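Local coordinates for halogenase (Chondromyces crocatus, PDB 3E1T), which is an FAD-dependent halogenase that probably chlorinates an intermediate or product of chondrochloren biosynthesis, at residues A[78-83]-A[207-212]; A[199-204]-A[228-233]. All coordinates share one frame; numbering follows the deposited sequence.

Contact 1 (A[78-83]-A[207-212])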
loop_
_atom_site.group_PDB
_atom_site.type_symbol
_atom_site.label_atom_id
_atom_site.label_comp_id
_atom_site.label_asym_id
_atom_site.label_seq_id
_atom_site.Cartn_x
_atom_site.Cartn_y
_atom_site.Cartn_z
ATOM N N GLY A 78 -14.526 8.402 4.927
ATOM C CA GLY A 78 -13.336 9.076 5.435
ATOM C C GLY A 78 -12.844 8.295 6.627
ATOM O O GLY A 78 -13.037 7.074 6.706
ATOM N N GLY A 79 -12.230 8.991 7.574
ATOM C CA GLY A 79 -11.723 8.323 8.763
ATOM C C GLY A 79 -11.714 9.166 10.019
ATOM O O GLY A 79 -11.805 10.399 9.976
ATOM N N THR A 80 -11.598 8.478 11.143
ATOM C CA THR A 80 -11.489 9.109 12.439
ATOM C C THR A 80 -10.110 8.807 13.033
ATOM O O THR A 80 -9.612 7.683 12.927
ATOM C CB THR A 80 -12.596 8.611 13.356
ATOM O OG1 THR A 80 -13.855 8.757 12.683
ATOM C CG2 THR A 80 -12.624 9.396 14.656
ATOM N N PHE A 81 -9.497 9.828 13.622
ATOM C CA PHE A 81 -8.180 9.706 14.238
ATOM C C PHE A 81 -8.179 10.168 15.677
ATOM O O PHE A 81 -8.699 11.240 15.995
ATOM C CB PHE A 81 -7.150 10.538 13.481
ATOM C CG PHE A 81 -6.645 9.889 12.231
ATOM C CD1 PHE A 81 -7.230 10.169 11.008
ATOM C CD2 PHE A 81 -5.571 9.009 12.275
ATOM C CE1 PHE A 81 -6.754 9.564 9.837
ATOM C CE2 PHE A 81 -5.091 8.398 11.114
ATOM C CZ PHE A 81 -5.684 8.675 9.900
ATOM N N ARG A 82 -7.602 9.339 16.541
ATOM C CA ARG A 82 -7.126 9.792 17.837
ATOM C C ARG A 82 -5.600 9.913 17.725
ATOM O O ARG A 82 -4.858 8.927 17.829
ATOM C CB ARG A 82 -7.613 8.857 18.958
ATOM C CG ARG A 82 -6.657 8.613 20.104
ATOM C CD ARG A 82 -6.608 9.727 21.114
ATOM N NE ARG A 82 -5.805 10.870 20.689
ATOM C CZ ARG A 82 -4.481 10.962 20.792
ATOM N NH1 ARG A 82 -3.763 9.954 21.269
ATOM N NH2 ARG A 82 -3.871 12.068 20.391
ATOM N N TRP A 83 -5.149 11.143 17.492
ATOM C CA TRP A 83 -3.816 11.390 16.975
ATOM C C TRP A 83 -3.521 12.876 17.044
ATOM O O TRP A 83 -4.353 13.695 16.660
ATOM C CB TRP A 83 -3.779 10.963 15.506
ATOM C CG TRP A 83 -2.420 10.683 14.904
ATOM C CD1 TRP A 83 -1.433 11.580 14.627
ATOM C CD2 TRP A 83 -1.945 9.410 14.451
ATOM N NE1 TRP A 83 -0.351 10.939 14.056
ATOM C CE2 TRP A 83 -0.644 9.607 13.934
ATOM C CE3 TRP A 83 -2.490 8.120 14.440
ATOM C CZ2 TRP A 83 0.118 8.560 13.405
ATOM C CZ3 TRP A 83 -1.727 7.078 13.920
ATOM C CH2 TRP A 83 -0.440 7.307 13.408
ATOM N N GLN A 207 -20.305 4.892 10.614
ATOM C CA GLN A 207 -20.079 3.516 11.075
ATOM C C GLN A 207 -19.021 2.770 10.254
ATOM O O GLN A 207 -18.347 1.883 10.773
ATOM C CB GLN A 207 -21.380 2.706 11.063
ATOM C CG GLN A 207 -22.506 3.267 11.927
ATOM C CD GLN A 207 -23.454 4.156 11.142
ATOM O OE1 GLN A 207 -23.020 5.035 10.395
ATOM N NE2 GLN A 207 -24.765 3.925 11.300
ATOM N N GLY A 208 -18.892 3.138 8.978
ATOM C CA GLY A 208 -18.037 2.422 8.027
ATOM C C GLY A 208 -16.677 3.056 7.814
ATOM O O GLY A 208 -15.866 2.551 7.020
ATOM N N ASN A 209 -16.431 4.166 8.514
ATOM C CA ASN A 209 -15.134 4.821 8.515
ATOM C C ASN A 209 -14.078 3.954 9.174
ATOM O O ASN A 209 -14.381 3.145 10.059
ATOM C CB ASN A 209 -15.186 6.156 9.262
ATOM C CG ASN A 209 -15.744 7.276 8.428
ATOM O OD1 ASN A 209 -16.496 7.052 7.488
ATOM N ND2 ASN A 209 -15.370 8.499 8.770
ATOM N N ILE A 210 -12.835 4.128 8.739
ATOM C CA ILE A 210 -11.703 3.558 9.456
ATOM C C ILE A 210 -11.429 4.414 10.689
ATOM O O ILE A 210 -11.587 5.649 10.659
ATOM C CB ILE A 210 -10.425 3.439 8.557
ATOM C CG1 ILE A 210 -9.288 2.733 9.308
ATOM C CG2 ILE A 210 -9.987 4.809 8.043
ATOM C CD1 ILE A 210 -8.063 2.365 8.441
ATOM N N LEU A 211 -11.055 3.746 11.772
ATOM C CA LEU A 211 -10.567 4.408 12.967
ATOM C C LEU A 211 -9.097 4.031 13.189
ATOM O O LEU A 211 -8.744 2.850 13.161
ATOM C CB LEU A 211 -11.403 3.990 14.184
ATOM C CG LEU A 211 -10.873 4.337 15.583
ATOM C CD1 LEU A 211 -11.018 5.824 15.893
ATOM C CD2 LEU A 211 -11.582 3.492 16.651
ATOM N N SER A 212 -8.250 5.038 13.385
ATOM C CA SER A 212 -6.852 4.823 13.763
ATOM C C SER A 212 -6.575 5.591 15.041
ATOM O O SER A 212 -6.931 6.775 15.152
ATOM C CB SER A 212 -5.895 5.286 12.663
ATOM O OG SER A 212 -6.285 4.785 11.392
HETATM O O HOH W 1 -8.531 6.889 10.389
#

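Contact 2 (A[199-204]-A[228-233])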
loop_
_atom_site.group_PDB
_atom_site.type_symbol
_atom_site.label_atom_id
_atom_site.label_comp_id
_atom_site.label_asym_id
_atom_site.label_seq_id
_atom_site.Cartn_x
_atom_site.Cartn_y
_atom_site.Cartn_z
ATOM N N GLY A 199 -17.924 -6.149 17.589
ATOM C CA GLY A 199 -17.366 -4.925 18.149
ATOM C C GLY A 199 -18.186 -3.707 17.786
ATOM O O GLY A 199 -18.974 -3.725 16.832
ATOM N N LYS A 200 -17.977 -2.632 18.538
ATOM C CA LYS A 200 -18.739 -1.411 18.342
ATOM C C LYS A 200 -18.334 -0.700 17.061
ATOM O O LYS A 200 -17.353 -1.071 16.405
ATOM C CB LYS A 200 -18.576 -0.469 19.538
ATOM C CG LYS A 200 -18.932 -1.100 20.885
ATOM C CD LYS A 200 -19.438 -0.062 21.870
ATOM C CE LYS A 200 -18.345 0.915 22.267
ATOM N NZ LYS A 200 -18.900 2.102 22.975
ATOM N N ARG A 201 -19.100 0.329 16.721
ATOM C CA ARG A 201 -18.868 1.116 15.522
ATOM C C ARG A 201 -18.804 2.609 15.840
ATOM O O ARG A 201 -19.271 3.059 16.895
ATOM C CB ARG A 201 -19.965 0.831 14.495
ATOM C CG ARG A 201 -20.045 -0.636 14.049
ATOM C CD ARG A 201 -19.226 -0.840 12.795
ATOM N NE ARG A 201 -19.043 -2.241 12.414
ATOM C CZ ARG A 201 -18.089 -3.036 12.892
ATOM N NH1 ARG A 201 -17.238 -2.591 13.804
ATOM N NH2 ARG A 201 -17.979 -4.277 12.451
ATOM N N LEU A 202 -18.210 3.370 14.923
ATOM C CA LEU A 202 -18.182 4.827 15.016
ATOM C C LEU A 202 -19.601 5.403 14.907
ATOM O O LEU A 202 -20.475 4.785 14.282
ATOM C CB LEU A 202 -17.259 5.420 13.942
ATOM C CG LEU A 202 -15.742 5.219 14.120
ATOM C CD1 LEU A 202 -15.010 5.568 12.841
ATOM C CD2 LEU A 202 -15.165 6.018 15.292
ATOM N N PRO A 203 -19.831 6.590 15.509
ATOM C CA PRO A 203 -21.160 7.203 15.606
ATOM C C PRO A 203 -21.698 7.729 14.282
ATOM O O PRO A 203 -21.083 7.523 13.233
ATOM C CB PRO A 203 -20.939 8.399 16.551
ATOM C CG PRO A 203 -19.566 8.272 17.098
ATOM C CD PRO A 203 -18.792 7.424 16.144
ATOM N N ALA A 204 -22.844 8.417 14.361
ATOM C CA ALA A 204 -23.393 9.242 13.277
ATOM C C ALA A 204 -23.629 8.409 12.021
ATOM O O ALA A 204 -24.068 7.258 12.146
ATOM C CB ALA A 204 -22.486 10.440 13.013
ATOM N N THR A 228 -20.750 -7.474 11.659
ATOM C CA THR A 228 -20.149 -8.280 12.726
ATOM C C THR A 228 -18.614 -8.294 12.753
ATOM O O THR A 228 -18.025 -8.453 13.811
ATOM C CB THR A 228 -20.629 -9.741 12.654
ATOM O OG1 THR A 228 -20.806 -10.109 11.277
ATOM C CG2 THR A 228 -21.952 -9.903 13.386
ATOM N N LEU A 229 -17.965 -8.135 11.601
ATOM C CA LEU A 229 -16.517 -8.374 11.538
ATOM C C LEU A 229 -15.677 -7.103 11.500
ATOM O O LEU A 229 -15.969 -6.174 10.735
ATOM C CB LEU A 229 -16.162 -9.321 10.379
ATOM C CG LEU A 229 -14.752 -9.934 10.332
ATOM C CD1 LEU A 229 -14.399 -10.748 11.595
ATOM C CD2 LEU A 229 -14.614 -10.789 9.085
ATOM N N THR A 230 -14.650 -7.072 12.357
ATOM C CA THR A 230 -13.679 -5.975 12.404
ATOM C C THR A 230 -12.222 -6.459 12.361
ATOM O O THR A 230 -11.816 -7.351 13.125
ATOM C CB THR A 230 -13.872 -5.058 13.640
ATOM O OG1 THR A 230 -15.261 -4.737 13.797
ATOM C CG2 THR A 230 -13.081 -3.751 13.467
ATOM N N SER A 231 -11.451 -5.856 11.454
ATOM C CA SER A 231 -9.993 -6.031 11.391
ATOM C C SER A 231 -9.342 -5.089 12.386
ATOM O O SER A 231 -9.650 -3.905 12.403
ATOM C CB SER A 231 -9.488 -5.710 9.984
ATOM O OG SER A 231 -8.074 -5.618 9.956
ATOM N N VAL A 232 -8.452 -5.606 13.221
ATOM C CA VAL A 232 -7.849 -4.803 14.279
ATOM C C VAL A 232 -6.361 -5.103 14.384
ATOM O O VAL A 232 -5.953 -6.256 14.597
ATOM C CB VAL A 232 -8.523 -5.022 15.668
ATOM C CG1 VAL A 232 -7.893 -4.097 16.720
ATOM C CG2 VAL A 232 -10.046 -4.762 15.597
ATOM N N GLY A 233 -5.553 -4.058 14.259
ATOM C CA GLY A 233 -4.109 -4.233 14.242
ATOM C C GLY A 233 -3.378 -3.184 15.033
ATOM O O GLY A 233 -3.755 -2.006 15.004
HETATM O O HOH W 2 -16.497 -6.690 15.076
#

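Contact 1 (A[78-83]-A[207-212])
Asn209 reaches over the Gly78-Gly79 peptide just ahead of the point where strands 78-82 and 210-212 join. Its CB stands 3.5 Å from Gly78 O, and CG comes closer, 3.2 Å from the same oxygen. At the tip ND2 lies over the face of the peptide, 3.4 Å from Gly79 N; both nitrogens are donors, so no bond forms between them. OD1 is about equally far from Gly78 N and Gly78 O. A first torsion of -81°, with CG beside the Asn209 backbone N, carries the amide across.

The neighbouring residues form a parallel beta ladder, the strand directions differing by 19°. Thr80 N donates to Ile210 O at 2.9 Å with 169° at the hydrogen, Ser212 N returns a bond to Thr80 O at 3.0 Å, and Arg82 N closes the series on Ser212 O. On the sheet face of Phe81 and Ser212, Phe81 CE2 rests 3.6 Å from Ser212 CB. A water lies over the Phe81 ring, toward its rim, and donates to Thr80 O at 2.9 Å while also bonding Ser212 OG. Thr80 and Leu211 occupy the other face, meeting through CB and CD1 at 4.1 Å; Thr80 OG1 bonds Arg206 instead. Trp90 and Phe365 extend the aromatic surroundings of Phe81, and Ile210 comes near the bound FAD.

The strands are joined directly by backbone bonds alone, and Ser212 OG adds a link to Thr80 O through the water. That buried oxygen accepts from both an amide and a water, while Phe81 with Ser212 CB and Thr80 with Leu211 add carbon-to-carbon contacts.

Contact 2 (A[199-204]-A[228-233])
Thr230 OG1 is gripped by three groups: both terminal nitrogens of Arg201 and a water. Arg201 NH1 donates to Thr230 OG1 at 2.9 Å, with 147° at the hydrogen. NH2 reaches the same oxygen at 3.1 Å and a similarly bent 140°. Converging on one atom, two N-H groups cannot both point straight at it, which accounts for the bending. The hydroxyl oxygen sits at the end of the guanidinium, only 11° out of its plane, so the approach is end-on and not over a face.

The torsions explain how the arginine gets there. Its CG lies beside the backbone N, and the chain then bends at CB-CG, bringing the guanidinium back alongside its own backbone. There NH1 also makes a weak bond to Lys200 O. NH2 has a further acceptor in Ser226 O, so the group is held by the turn before strand 229-237 as well as by the strand.

The water ties in the backbone. It accepts from Gly199 N at 2.9 Å and stands 2.6 Å from Thr230 OG1. It also lies within bonding distance of Thr228 O, at 2.7 Å. It thus links Gly199 N to Thr230 OG1, two atoms that at 4.8 Å are too far apart to bond directly.

Strand 229-237 runs between strands 189-197 and 218-224, antiparallel to both, and the 199-204 loop leaves the end of the first. Tyr222 of strand 218-224 touches both Arg201 and Thr230, and its hydroxyl bonds Lys200 O. Helix 260-266 meets the loop through Tyr265, while its Glu264 forms a salt bridge with Lys200.

Contacts 1 and 2 belong to the same branched mixed sheet, their centres about 10 Å apart, yet they differ in depth and bonding. Contact 1 is buried and covers 414 Å²; it joins two sheet strands by main-chain bonds. Contact 2, nearer the surface, covers 150 Å² and fastens a loop to a strand through one arginine, one threonine hydroxyl and a water. The loop 199-204 leads into 207-212, so the two are close in sequence as well as in space. Leu202 is one link between them: its CD1 packs 3.4 Å from Thr80 OG1 and 3.6 Å from Asn209 CB, setting the loop against strand 78-82 and the residue that leads into strand 210-212.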